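Long-range contacts in tyrosinase (PDB 5ZRE), which probably catalyses the copper-dependent oxidation of monophenols, such as tyrosine, to ortho-quinones as a monophenol monooxygenase: residues E170-Y175 with G184-P189; D279-V284 with G302-N307; L29-R34 with S107-V112; R12-L17 with S113-D118. All blocks are in the same frame, centred on the assembly; numbering follows the deposited sequence.

Interaction 1: residues E170-Y175 with G184-P189; sequences EKPKGY and GLVGTP
Val186 points its CG2 methyl into the angle between Pro172 and Tyr175, lying 3.8 Å from Pro172 CD, which it crosses at about a right angle, and 4.0 Å from Tyr175 CD1. Beyond this small apolar cluster, backbone atoms take part in every contact. The phenol runs along Gly184, with Tyr175 OH 3.3 Å from Gly184 CA, so it lies directly against the glycine backbone. Lys171, bent at chi2 (87°), brings its CE to 3.5 Å from Gly184 O, and Glu170 O comes to 3.4 Å from Gly187 CA. No hydrogen bond links the two segments, so what positions them lies further out. Tyr175 OH is hydrogen-bonded to Asp303, to which Lys171 NZ makes only a long, weak ion pair, while Glu170 OE2 accepts from Asp160 N. Val186 also rests on Leu192 and Thr195 of helix 189-199, whose N-cap is Thr188. Pro172 to Tyr175 form a type II beta turn, closed by Tyr175 N to Pro172 O at 3.0 Å, with Gly174 at its positive-phi corner. Two bends of one long irregular loop thus pack together at the periphery of the common central domain of tyrosinase.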
loop_
_atom_site.group_PDB
_atom_site.type_symbol
_atom_site.label_atom_id
_atom_site.label_comp_id
_atom_site.label_asym_id
_atom_site.label_seq_id
_atom_site.Cartn_x
_atom_site.Cartn_y
_atom_site.Cartn_z
ATOM N N GLU A 170 -15.586 -14.080 1.306
ATOM C CA GLU A 170 -16.394 -13.890 2.495
ATOM C C GLU A 170 -15.720 -14.537 3.702
ATOM O O GLU A 170 -14.849 -15.396 3.564
ATOM C CB GLU A 170 -17.785 -14.478 2.278
ATOM C CG GLU A 170 -18.560 -13.792 1.160
ATOM C CD GLU A 170 -20.016 -14.233 1.097
ATOM O OE1 GLU A 170 -20.268 -15.430 1.372
ATOM O OE2 GLU A 170 -20.900 -13.383 0.793
ATOM N N LYS A 171 -16.165 -14.113 4.872
ATOM C CA LYS A 171 -15.452 -14.303 6.126
ATOM C C LYS A 171 -16.435 -14.625 7.272
ATOM O O LYS A 171 -17.458 -13.905 7.469
ATOM C CB LYS A 171 -14.661 -13.025 6.423
ATOM C CG LYS A 171 -13.149 -13.121 6.238
ATOM C CD LYS A 171 -12.664 -12.857 4.849
ATOM C CE LYS A 171 -11.189 -13.126 4.715
ATOM N NZ LYS A 171 -10.733 -12.808 3.352
ATOM N N PRO A 172 -16.140 -15.688 8.065
ATOM C CA PRO A 172 -17.076 -16.132 9.096
ATOM C C PRO A 172 -16.760 -15.426 10.414
ATOM O O PRO A 172 -15.624 -14.988 10.606
ATOM C CB PRO A 172 -16.801 -17.630 9.236
ATOM C CG PRO A 172 -15.303 -17.672 9.136
ATOM C CD PRO A 172 -14.992 -16.630 8.071
ATOM N N LYS A 173 -17.735 -15.351 11.310
ATOM C CA LYS A 173 -17.473 -14.799 12.605
ATOM C C LYS A 173 -16.338 -15.611 13.240
ATOM O O LYS A 173 -16.199 -16.802 12.994
ATOM C CB LYS A 173 -18.750 -14.770 13.443
ATOM C CG LYS A 173 -18.479 -14.598 14.924
ATOM C CD LYS A 173 -19.708 -14.554 15.791
ATOM C CE LYS A 173 -19.347 -14.701 17.254
ATOM N NZ LYS A 173 -20.386 -15.462 17.972
ATOM N N GLY A 174 -15.442 -14.941 13.963
ATOM C CA GLY A 174 -14.257 -15.616 14.558
ATOM C C GLY A 174 -13.042 -15.665 13.628
ATOM O O GLY A 174 -11.968 -16.188 14.014
ATOM N N TYR A 175 -13.171 -15.157 12.400
ATOM C CA TYR A 175 -12.024 -15.145 11.504
ATOM C C TYR A 175 -10.918 -14.272 12.110
ATOM O O TYR A 175 -11.181 -13.178 12.634
ATOM C CB TYR A 175 -12.439 -14.651 10.114
ATOM C CG TYR A 175 -11.303 -14.452 9.141
ATOM C CD1 TYR A 175 -10.550 -15.522 8.682
ATOM C CD2 TYR A 175 -10.987 -13.179 8.689
ATOM C CE1 TYR A 175 -9.502 -15.338 7.800
ATOM C CE2 TYR A 175 -9.928 -12.972 7.826
ATOM C CZ TYR A 175 -9.177 -14.054 7.385
ATOM O OH TYR A 175 -8.140 -13.832 6.526
ATOM N N GLY A 184 -5.840 -16.571 3.972
ATOM C CA GLY A 184 -7.085 -16.344 4.697
ATOM C C GLY A 184 -8.318 -16.476 3.812
ATOM O O GLY A 184 -9.404 -16.088 4.222
ATOM N N LEU A 185 -8.175 -17.016 2.605
ATOM C CA LEU A 185 -9.334 -17.353 1.772
ATOM C C LEU A 185 -10.135 -18.500 2.408
ATOM O O LEU A 185 -9.714 -19.630 2.335
ATOM C CB LEU A 185 -8.851 -17.778 0.383
ATOM C CG LEU A 185 -8.655 -16.660 -0.632
ATOM C CD1 LEU A 185 -8.512 -17.240 -2.035
ATOM C CD2 LEU A 185 -9.805 -15.676 -0.588
ATOM N N VAL A 186 -11.292 -18.215 3.003
ATOM C CA VAL A 186 -12.028 -19.241 3.790
ATOM C C VAL A 186 -13.536 -19.245 3.486
ATOM O O VAL A 186 -14.293 -19.838 4.266
ATOM C CB VAL A 186 -11.797 -19.038 5.302
ATOM C CG1 VAL A 186 -10.372 -19.348 5.721
ATOM C CG2 VAL A 186 -12.204 -17.652 5.732
ATOM N N GLY A 187 -13.988 -18.673 2.372
ATOM C CA GLY A 187 -15.434 -18.442 2.097
ATOM C C GLY A 187 -16.157 -19.642 1.481
ATOM O O GLY A 187 -17.367 -19.630 1.384
ATOM N N THR A 188 -15.434 -20.667 1.030
ATOM C CA THR A 188 -16.045 -21.881 0.483
ATOM C C THR A 188 -15.335 -23.077 1.099
ATOM O O THR A 188 -14.226 -22.943 1.559
ATOM C CB THR A 188 -15.912 -22.030 -1.043
ATOM O OG1 THR A 188 -14.527 -22.209 -1.342
ATOM C CG2 THR A 188 -16.476 -20.871 -1.839
ATOM N N PRO A 189 -15.980 -24.233 1.097
ATOM C CA PRO A 189 -15.312 -25.476 1.507
ATOM C C PRO A 189 -13.967 -25.687 0.796
ATOM O O PRO A 189 -12.969 -26.066 1.438
ATOM C CB PRO A 189 -16.323 -26.548 1.090
ATOM C CG PRO A 189 -17.644 -25.900 1.412
ATOM C CD PRO A 189 -17.441 -24.439 1.044
#

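Interaction 2: residues D279-V284 with G302-N307; sequences DIHLAV and GDMGEN. With CU (copper (II) ion), chain D.
His281 and Met304 meet at the dinuclear copper site, the type 3 centre of the tyrosinase fold, where helix 274-284 delivers the histidine and the loop 302-307 backs it from behind. That loop starts at Gly302, whose backbone pairs with Gly285 just past the helix and whose carbonyl takes the N-H of Gly305, opening a short 3-10 turn. Asp303 points away from the helix, and its carboxylate is hydrogen-bonded to Thr309. Met304 carries most of the contact and holds the imidazole in two ways. Its carbonyl O accepts from His281 ND1 at 2.9 Å (N-H...O 157°), the acceptor lying in the ring plane and the donor in the carbonyl plane, which restrains the rotation of the ring and leaves NE2 for the metal. The thioether, bent at chi2 (-62°) and again at chi3 (-86°), folds back so that Met304 CE lies over one face of the ring, 3.9 Å from its centroid in a CH-pi contact offset toward the rim, with SD oblique to it. Lower on the same chain, Met304 CG packs at 3.9 Å against Val284 CG1. Gly305 passes close to the helix, its CA 3.6 Å from His281 O, and its carbonyl O is 3.8 Å from Leu282 CD2. Glu306 turns to a salt bridge with Arg510. Asn307 touches the bound oxygen atom, as does His281. His277 and His320 belong to the same copper site; in this model His281 NE2 lies 2.2 Å from the copper ion.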
loop_
_atom_site.group_PDB
_atom_site.type_symbol
_atom_site.label_atom_id
_atom_site.label_comp_id
_atom_site.label_asym_id
_atom_site.label_seq_id
_atom_site.Cartn_x
_atom_site.Cartn_y
_atom_site.Cartn_z
ATOM N N ASP A 279 2.093 -1.188 -3.456
ATOM C CA ASP A 279 3.132 -2.243 -3.332
ATOM C C ASP A 279 3.266 -2.812 -1.922
ATOM O O ASP A 279 3.502 -3.995 -1.762
ATOM C CB ASP A 279 4.494 -1.740 -3.815
ATOM C CG ASP A 279 4.454 -1.248 -5.282
ATOM O OD1 ASP A 279 3.564 -1.668 -6.027
ATOM O OD2 ASP A 279 5.305 -0.434 -5.708
ATOM N N ILE A 280 3.141 -1.965 -0.904
ATOM C CA ILE A 280 3.206 -2.412 0.463
ATOM C C ILE A 280 2.005 -3.308 0.749
ATOM O O ILE A 280 2.171 -4.324 1.369
ATOM C CB ILE A 280 3.208 -1.224 1.442
ATOM C CG1 ILE A 280 4.531 -0.449 1.412
ATOM C CG2 ILE A 280 2.826 -1.710 2.833
ATOM C CD1 ILE A 280 5.768 -1.301 1.583
ATOM N N HIS A 281 0.805 -2.897 0.338
ATOM C CA HIS A 281 -0.375 -3.795 0.368
ATOM C C HIS A 281 -0.084 -5.202 -0.169
ATOM O O HIS A 281 -0.544 -6.213 0.414
ATOM C CB HIS A 281 -1.513 -3.196 -0.438
ATOM C CG HIS A 281 -2.298 -2.206 0.330
ATOM N ND1 HIS A 281 -3.362 -2.592 1.103
ATOM C CD2 HIS A 281 -2.168 -0.867 0.466
ATOM C CE1 HIS A 281 -3.896 -1.531 1.668
ATOM N NE2 HIS A 281 -3.173 -0.455 1.303
ATOM N N LEU A 282 0.611 -5.305 -1.296
ATOM C CA LEU A 282 0.765 -6.651 -1.898
ATOM C C LEU A 282 1.771 -7.483 -1.108
ATOM O O LEU A 282 1.560 -8.668 -0.933
ATOM C CB LEU A 282 1.172 -6.553 -3.363
ATOM C CG LEU A 282 0.186 -5.808 -4.262
ATOM C CD1 LEU A 282 0.388 -6.233 -5.699
ATOM C CD2 LEU A 282 -1.264 -5.987 -3.828
ATOM N N ALA A 283 2.819 -6.864 -0.627
ATOM C CA ALA A 283 3.835 -7.590 0.058
ATOM C C ALA A 283 3.255 -8.163 1.365
ATOM O O ALA A 283 3.300 -9.389 1.607
ATOM C CB ALA A 283 5.005 -6.690 0.325
ATOM N N VAL A 284 2.660 -7.316 2.196
ATOM C CA VAL A 284 2.094 -7.815 3.434
ATOM C C VAL A 284 0.969 -8.813 3.125
ATOM O O VAL A 284 0.701 -9.761 3.872
ATOM C CB VAL A 284 1.599 -6.678 4.328
ATOM C CG1 VAL A 284 0.884 -7.230 5.561
ATOM C CG2 VAL A 284 2.743 -5.764 4.723
ATOM N N GLY A 302 -3.549 -12.826 1.966
ATOM C CA GLY A 302 -3.718 -12.105 3.181
ATOM C C GLY A 302 -4.653 -10.923 3.012
ATOM O O GLY A 302 -4.867 -10.436 1.910
ATOM N N ASP A 303 -5.173 -10.415 4.119
ATOM C CA ASP A 303 -6.219 -9.396 4.032
ATOM C C ASP A 303 -5.762 -8.091 3.397
ATOM O O ASP A 303 -6.516 -7.497 2.603
ATOM C CB ASP A 303 -6.896 -9.220 5.393
ATOM C CG ASP A 303 -7.514 -10.557 5.894
ATOM O OD1 ASP A 303 -6.756 -11.441 6.400
ATOM O OD2 ASP A 303 -8.735 -10.759 5.671
ATOM N N MET A 304 -4.511 -7.702 3.662
ATOM C CA MET A 304 -3.932 -6.442 3.141
ATOM C C MET A 304 -3.812 -6.502 1.616
ATOM O O MET A 304 -3.685 -5.451 1.018
ATOM C CB MET A 304 -2.530 -6.159 3.706
ATOM C CG MET A 304 -2.538 -5.433 5.043
ATOM S SD MET A 304 -3.289 -3.785 5.009
ATOM C CE MET A 304 -1.861 -2.816 4.511
ATOM N N GLY A 305 -3.849 -7.703 1.009
ATOM C CA GLY A 305 -3.626 -7.882 -0.454
ATOM C C GLY A 305 -4.791 -7.464 -1.353
ATOM O O GLY A 305 -4.612 -7.377 -2.596
ATOM N N GLU A 306 -5.978 -7.209 -0.809
ATOM C CA GLU A 306 -7.147 -6.911 -1.657
ATOM C C GLU A 306 -8.030 -5.878 -0.946
ATOM O O GLU A 306 -8.104 -5.882 0.267
ATOM C CB GLU A 306 -7.932 -8.199 -1.926
ATOM C CG GLU A 306 -7.626 -8.892 -3.256
ATOM C CD GLU A 306 -6.353 -9.730 -3.349
ATOM O OE1 GLU A 306 -5.649 -9.896 -2.336
ATOM O OE2 GLU A 306 -6.045 -10.212 -4.451
ATOM N N ASN A 307 -8.751 -5.036 -1.669
ATOM C CA ASN A 307 -9.551 -4.010 -0.970
ATOM C C ASN A 307 -10.724 -4.630 -0.199
ATOM O O ASN A 307 -11.512 -3.857 0.347
ATOM C CB ASN A 307 -10.091 -2.913 -1.896
ATOM C CG ASN A 307 -9.046 -1.883 -2.275
ATOM O OD1 ASN A 307 -8.989 -1.476 -3.437
ATOM N ND2 ASN A 307 -8.212 -1.466 -1.324
HETATM CU CU CU D . -4.397 1.315 1.216
#

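Interaction 3: residues L29-R34 with S107-V112; sequences LEDLVR and SIVPGV
Val109 lays its two methyls on helix 27-41, one against the backbone carbonyl of Asp31 and the other against its carboxylate. CG2 sits 3.5 Å from Asp31 O and also reaches Arg34 CG at 4.1 Å. CG1, placed opposite the backbone N (chi1 -174°), comes instead to the carboxylate, 3.8 Å from Asp31 OD1. The valine crosses both side chains at about a right angle and covers one turn of the helix, touching the aliphatic part of Arg34 rather than its charged end. The guanidinium is engaged elsewhere: NH2 forms a salt bridge with Asp141, and NH1 makes only a long ion pair with Asp31 of the same helix. Segment 107-112 is the link that leaves helix 90-106, and it reverses through a type II beta turn from Val109 to Val112, with Gly111 at positive phi. The turn bends the chain so that Val109 and Val112, at its two ends, both face helix 27-41. Val112 CG2 approaches the helix backbone itself, 4.3 Å from Leu32 CA. Toward the other end, Ile108 sets CG2 4.1 Å from Arg34 O and continues onto Ile39, further along the same helix.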
loop_
_atom_site.group_PDB
_atom_site.type_symbol
_atom_site.label_atom_id
_atom_site.label_comp_id
_atom_site.label_asym_id
_atom_site.label_seq_id
_atom_site.Cartn_x
_atom_site.Cartn_y
_atom_site.Cartn_z
ATOM N N LEU A 29 3.587 3.245 24.510
ATOM C CA LEU A 29 3.186 2.023 23.834
ATOM C C LEU A 29 1.966 1.401 24.515
ATOM O O LEU A 29 1.004 1.056 23.837
ATOM C CB LEU A 29 4.349 1.037 23.856
ATOM C CG LEU A 29 4.420 0.080 22.671
ATOM C CD1 LEU A 29 4.320 0.827 21.356
ATOM C CD2 LEU A 29 5.709 -0.711 22.715
ATOM N N GLU A 30 2.005 1.291 25.837
ATOM C CA GLU A 30 0.922 0.656 26.622
ATOM C C GLU A 30 -0.402 1.389 26.429
ATOM O O GLU A 30 -1.453 0.763 26.404
ATOM C CB GLU A 30 1.240 0.652 28.116
ATOM C CG GLU A 30 2.365 -0.303 28.487
ATOM C CD GLU A 30 2.628 -0.402 29.981
ATOM O OE1 GLU A 30 3.623 -1.078 30.356
ATOM O OE2 GLU A 30 1.840 0.197 30.768
ATOM N N ASP A 31 -0.333 2.708 26.328
ATOM C CA ASP A 31 -1.522 3.518 26.102
ATOM C C ASP A 31 -2.114 3.228 24.748
ATOM O O ASP A 31 -3.336 3.167 24.594
ATOM C CB ASP A 31 -1.167 5.003 26.137
ATOM C CG ASP A 31 -1.227 5.602 27.535
ATOM O OD1 ASP A 31 -1.999 5.116 28.412
ATOM O OD2 ASP A 31 -0.505 6.609 27.729
ATOM N N LEU A 32 -1.241 3.105 23.762
ATOM C CA LEU A 32 -1.666 2.889 22.428
ATOM C C LEU A 32 -2.346 1.518 22.363
ATOM O O LEU A 32 -3.460 1.381 21.828
ATOM C CB LEU A 32 -0.460 2.952 21.480
ATOM C CG LEU A 32 -0.793 2.655 20.018
ATOM C CD1 LEU A 32 -1.258 3.910 19.303
ATOM C CD2 LEU A 32 0.380 2.026 19.286
ATOM N N VAL A 33 -1.677 0.508 22.902
ATOM C CA VAL A 33 -2.249 -0.854 22.901
ATOM C C VAL A 33 -3.586 -0.881 23.658
ATOM O O VAL A 33 -4.588 -1.480 23.191
ATOM C CB VAL A 33 -1.279 -1.877 23.497
ATOM C CG1 VAL A 33 -2.020 -3.135 23.908
ATOM C CG2 VAL A 33 -0.132 -2.196 22.548
ATOM N N ARG A 34 -3.621 -0.208 24.793
ATOM C CA ARG A 34 -4.818 -0.188 25.580
ATOM C C ARG A 34 -5.966 0.309 24.704
ATOM O O ARG A 34 -7.058 -0.249 24.754
ATOM C CB ARG A 34 -4.616 0.674 26.834
ATOM C CG ARG A 34 -5.879 0.843 27.663
ATOM C CD ARG A 34 -5.626 1.594 28.948
ATOM N NE ARG A 34 -5.029 0.732 29.959
ATOM C CZ ARG A 34 -3.739 0.720 30.266
ATOM N NH1 ARG A 34 -2.890 1.515 29.628
ATOM N NH2 ARG A 34 -3.316 -0.084 31.221
ATOM N N SER A 107 -11.460 7.985 22.245
ATOM C CA SER A 107 -12.648 7.765 23.074
ATOM C C SER A 107 -12.331 6.770 24.196
ATOM O O SER A 107 -13.170 6.552 25.066
ATOM C CB SER A 107 -13.847 7.322 22.231
ATOM O OG SER A 107 -13.798 5.940 21.888
ATOM N N ILE A 108 -11.128 6.177 24.149
ATOM C CA ILE A 108 -10.672 5.104 25.060
ATOM C C ILE A 108 -9.514 5.619 25.919
ATOM O O ILE A 108 -9.488 5.391 27.123
ATOM C CB ILE A 108 -10.213 3.847 24.288
ATOM C CG1 ILE A 108 -11.295 3.295 23.358
ATOM C CG2 ILE A 108 -9.706 2.782 25.250
ATOM C CD1 ILE A 108 -12.339 2.460 24.053
ATOM N N VAL A 109 -8.513 6.209 25.279
ATOM C CA VAL A 109 -7.374 6.842 25.984
ATOM C C VAL A 109 -7.256 8.282 25.478
ATOM O O VAL A 109 -6.816 8.488 24.333
ATOM C CB VAL A 109 -6.056 6.081 25.744
ATOM C CG1 VAL A 109 -4.925 6.643 26.592
ATOM C CG2 VAL A 109 -6.216 4.584 25.968
ATOM N N PRO A 110 -7.635 9.275 26.314
ATOM C CA PRO A 110 -7.661 10.655 25.787
ATOM C C PRO A 110 -6.260 11.103 25.341
ATOM O O PRO A 110 -5.267 10.746 25.986
ATOM C CB PRO A 110 -8.189 11.514 26.943
ATOM C CG PRO A 110 -8.984 10.536 27.779
ATOM C CD PRO A 110 -8.225 9.230 27.660
ATOM N N GLY A 111 -6.205 11.832 24.218
ATOM C CA GLY A 111 -4.998 12.569 23.790
ATOM C C GLY A 111 -3.979 11.712 23.052
ATOM O O GLY A 111 -2.892 12.196 22.739
ATOM N N VAL A 112 -4.344 10.476 22.718
ATOM C CA VAL A 112 -3.436 9.500 22.126
ATOM C C VAL A 112 -3.278 9.797 20.639
ATOM O O VAL A 112 -4.174 10.296 20.008
ATOM C CB VAL A 112 -3.945 8.059 22.349
ATOM C CG1 VAL A 112 -5.061 7.674 21.382
ATOM C CG2 VAL A 112 -2.809 7.042 22.287
#

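Interaction 4: residues R12-L17 with S113-D118; sequences RSVRDL and SMPFWD
Phe116 turns one ring face to Ser13: the backbone N stands 3.5 Å above the ring plane, offset toward the rim, and Ser13 CB makes a CH-pi contact 4.3 Å from the centroid. In the ring plane, at the edge, lies CA of Asp118. Phe116 holds its CG between its own N and carbonyl carbon (chi1 67°), which lets the ring fold back over Ser13. Beneath it the backbones form a single parallel beta bridge between Ser13 and Phe116, just where helix 14-21 begins. Phe116 N donates to Arg12 O at 3.1 Å, and Val14 N donates to Phe116 O at 3.3 Å, each N-H meeting its carbonyl from outside the carbonyl plane. The puckered ring of Pro115 receives Val14 CG1 at 3.5 Å from its CB, with Leu17 CD1 farther off at 4.2 Å from Pro115 CG; both side chains cross the ring at about a right angle. Phe318 of helix 315-334 packs against Val14, and Asn322 and Arg325 against Phe116, so the contact sets the start of helix 14-21 against helix 315-334, which carries the copper ligand His320. Ser13 is the N-cap of helix 14-21, its OG accepting weakly from Arg15 N. The same OG is hydrogen-bonded at 3.2 Å to a water at the edge of the Trp117 ring, and that water accepts a weak bond from Asp118 N.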
loop_
_atom_site.group_PDB
_atom_site.type_symbol
_atom_site.label_atom_id
_atom_site.label_comp_id
_atom_site.label_asym_id
_atom_site.label_seq_id
_atom_site.Cartn_x
_atom_site.Cartn_y
_atom_site.Cartn_z
ATOM N N ARG A 12 4.205 10.097 16.002
ATOM C CA ARG A 12 5.602 9.655 16.006
ATOM C C ARG A 12 5.664 8.281 15.319
ATOM O O ARG A 12 4.652 7.571 15.252
ATOM C CB ARG A 12 6.136 9.596 17.449
ATOM C CG ARG A 12 6.473 10.925 18.124
ATOM C CD ARG A 12 7.759 11.588 17.616
ATOM N NE ARG A 12 8.584 12.249 18.634
ATOM C CZ ARG A 12 8.496 13.540 19.024
ATOM N NH1 ARG A 12 7.919 14.458 18.267
ATOM N NH2 ARG A 12 8.989 13.912 20.198
ATOM N N SER A 13 6.836 7.938 14.784
ATOM C CA SER A 13 7.219 6.598 14.344
ATOM C C SER A 13 6.988 5.556 15.458
ATOM O O SER A 13 7.216 5.846 16.613
ATOM C CB SER A 13 8.676 6.599 13.921
ATOM O OG SER A 13 9.127 5.272 13.643
ATOM N N VAL A 14 6.570 4.332 15.125
ATOM C CA VAL A 14 6.285 3.293 16.137
ATOM C C VAL A 14 7.587 2.776 16.747
ATOM O O VAL A 14 7.563 2.316 17.889
ATOM C CB VAL A 14 5.493 2.091 15.581
ATOM C CG1 VAL A 14 4.131 2.495 15.073
ATOM C CG2 VAL A 14 6.270 1.326 14.521
ATOM N N ARG A 15 8.668 2.771 15.966
ATOM C CA ARG A 15 9.981 2.343 16.464
ATOM C C ARG A 15 10.427 3.387 17.496
ATOM O O ARG A 15 11.101 3.033 18.406
ATOM C CB ARG A 15 10.962 2.101 15.302
ATOM C CG ARG A 15 12.360 1.605 15.670
ATOM C CD ARG A 15 12.576 0.091 15.723
ATOM N NE ARG A 15 11.644 -0.592 16.627
ATOM C CZ ARG A 15 11.360 -1.894 16.611
ATOM N NH1 ARG A 15 10.254 -2.337 17.190
ATOM N NH2 ARG A 15 12.171 -2.747 16.011
ATOM N N ASP A 16 9.975 4.644 17.410
ATOM C CA ASP A 16 10.179 5.634 18.510
ATOM C C ASP A 16 9.516 5.225 19.799
ATOM O O ASP A 16 10.180 5.248 20.840
ATOM C CB ASP A 16 9.780 7.078 18.152
ATOM C CG ASP A 16 10.985 7.932 17.716
ATOM O OD1 ASP A 16 11.827 8.251 18.618
ATOM O OD2 ASP A 16 11.098 8.279 16.497
ATOM N N LEU A 17 8.242 4.815 19.754
ATOM C CA LEU A 17 7.540 4.358 20.984
ATOM C C LEU A 17 8.209 3.088 21.544
ATOM O O LEU A 17 8.122 2.819 22.735
ATOM C CB LEU A 17 6.068 4.073 20.675
ATOM C CG LEU A 17 5.255 5.196 20.033
ATOM C CD1 LEU A 17 3.765 4.935 20.215
ATOM C CD2 LEU A 17 5.619 6.560 20.604
ATOM N N SER A 113 -2.123 9.456 20.099
ATOM C CA SER A 113 -1.873 9.686 18.698
ATOM C C SER A 113 -1.473 8.393 17.992
ATOM O O SER A 113 -0.733 7.565 18.500
ATOM C CB SER A 113 -0.872 10.782 18.485
ATOM O OG SER A 113 -1.548 12.035 18.524
ATOM N N MET A 114 -2.013 8.273 16.795
ATOM C CA MET A 114 -1.781 7.148 15.927
ATOM C C MET A 114 -0.345 7.216 15.356
ATOM O O MET A 114 0.038 8.166 14.694
ATOM C CB MET A 114 -2.827 7.203 14.811
ATOM C CG MET A 114 -2.890 5.974 13.927
ATOM S SD MET A 114 -3.151 4.381 14.769
ATOM C CE MET A 114 -2.055 3.461 13.683
ATOM N N PRO A 115 0.495 6.232 15.683
ATOM C CA PRO A 115 1.848 6.321 15.197
ATOM C C PRO A 115 1.922 5.859 13.740
ATOM O O PRO A 115 0.985 5.237 13.246
ATOM C CB PRO A 115 2.656 5.454 16.166
ATOM C CG PRO A 115 1.673 4.464 16.658
ATOM C CD PRO A 115 0.387 5.244 16.769
ATOM N N PHE A 116 2.973 6.254 13.036
ATOM C CA PHE A 116 3.124 5.828 11.675
ATOM C C PHE A 116 4.176 4.718 11.560
ATOM O O PHE A 116 5.160 4.753 12.217
ATOM C CB PHE A 116 3.455 7.033 10.793
ATOM C CG PHE A 116 4.785 7.723 10.986
ATOM C CD1 PHE A 116 5.935 7.252 10.375
ATOM C CD2 PHE A 116 4.864 8.897 11.702
ATOM C CE1 PHE A 116 7.140 7.934 10.502
ATOM C CE2 PHE A 116 6.062 9.577 11.837
ATOM C CZ PHE A 116 7.195 9.098 11.230
ATOM N N TRP A 117 3.972 3.728 10.716
ATOM C CA TRP A 117 5.087 2.827 10.399
ATOM C C TRP A 117 5.979 3.488 9.335
ATOM O O TRP A 117 5.567 3.693 8.196
ATOM C CB TRP A 117 4.582 1.444 9.973
ATOM C CG TRP A 117 5.637 0.572 9.366
ATOM C CD1 TRP A 117 6.976 0.565 9.646
ATOM C CD2 TRP A 117 5.435 -0.450 8.377
ATOM N NE1 TRP A 117 7.621 -0.366 8.869
ATOM C CE2 TRP A 117 6.700 -0.983 8.065
ATOM C CE3 TRP A 117 4.315 -0.944 7.716
ATOM C CZ2 TRP A 117 6.865 -1.988 7.123
ATOM C CZ3 TRP A 117 4.478 -1.921 6.759
ATOM C CH2 TRP A 117 5.736 -2.448 6.488
ATOM N N ASP A 118 7.180 3.884 9.707
ATOM C CA ASP A 118 8.128 4.506 8.749
ATOM C C ASP A 118 8.735 3.427 7.847
ATOM O O ASP A 118 9.696 2.751 8.235
ATOM C CB ASP A 118 9.224 5.242 9.542
ATOM C CG ASP A 118 10.023 6.244 8.692
ATOM O OD1 ASP A 118 10.066 6.113 7.431
ATOM O OD2 ASP A 118 10.623 7.167 9.307
HETATM O O HOH W 1 9.115 2.477 12.118
#

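How the interactions relate
Interaction 2 is buried beside the copper centre and joins hydrogen bonding and metal binding to packing; interaction 4 is also buried but rests on a backbone bridge. Interactions 1 and 3 lie farther out, partly buried and at the surface, and neither has a hydrogen bond between its segments. Interaction 4 uses helix 14-21 and interaction 3 the next helix, 27-41, each against adjoining parts of one loop; they meet where Leu32 packs on Pro115 and Leu29 on Leu17. Interaction 1 reaches interaction 2 through Tyr175 OH and Asp303 OD1, 2.8 Å apart, whereas interactions 2 and 4 touch only by apolar packing of Ile280 on Trp117. Interactions 1 and 3 stay about 17 Å apart at their nearest atoms.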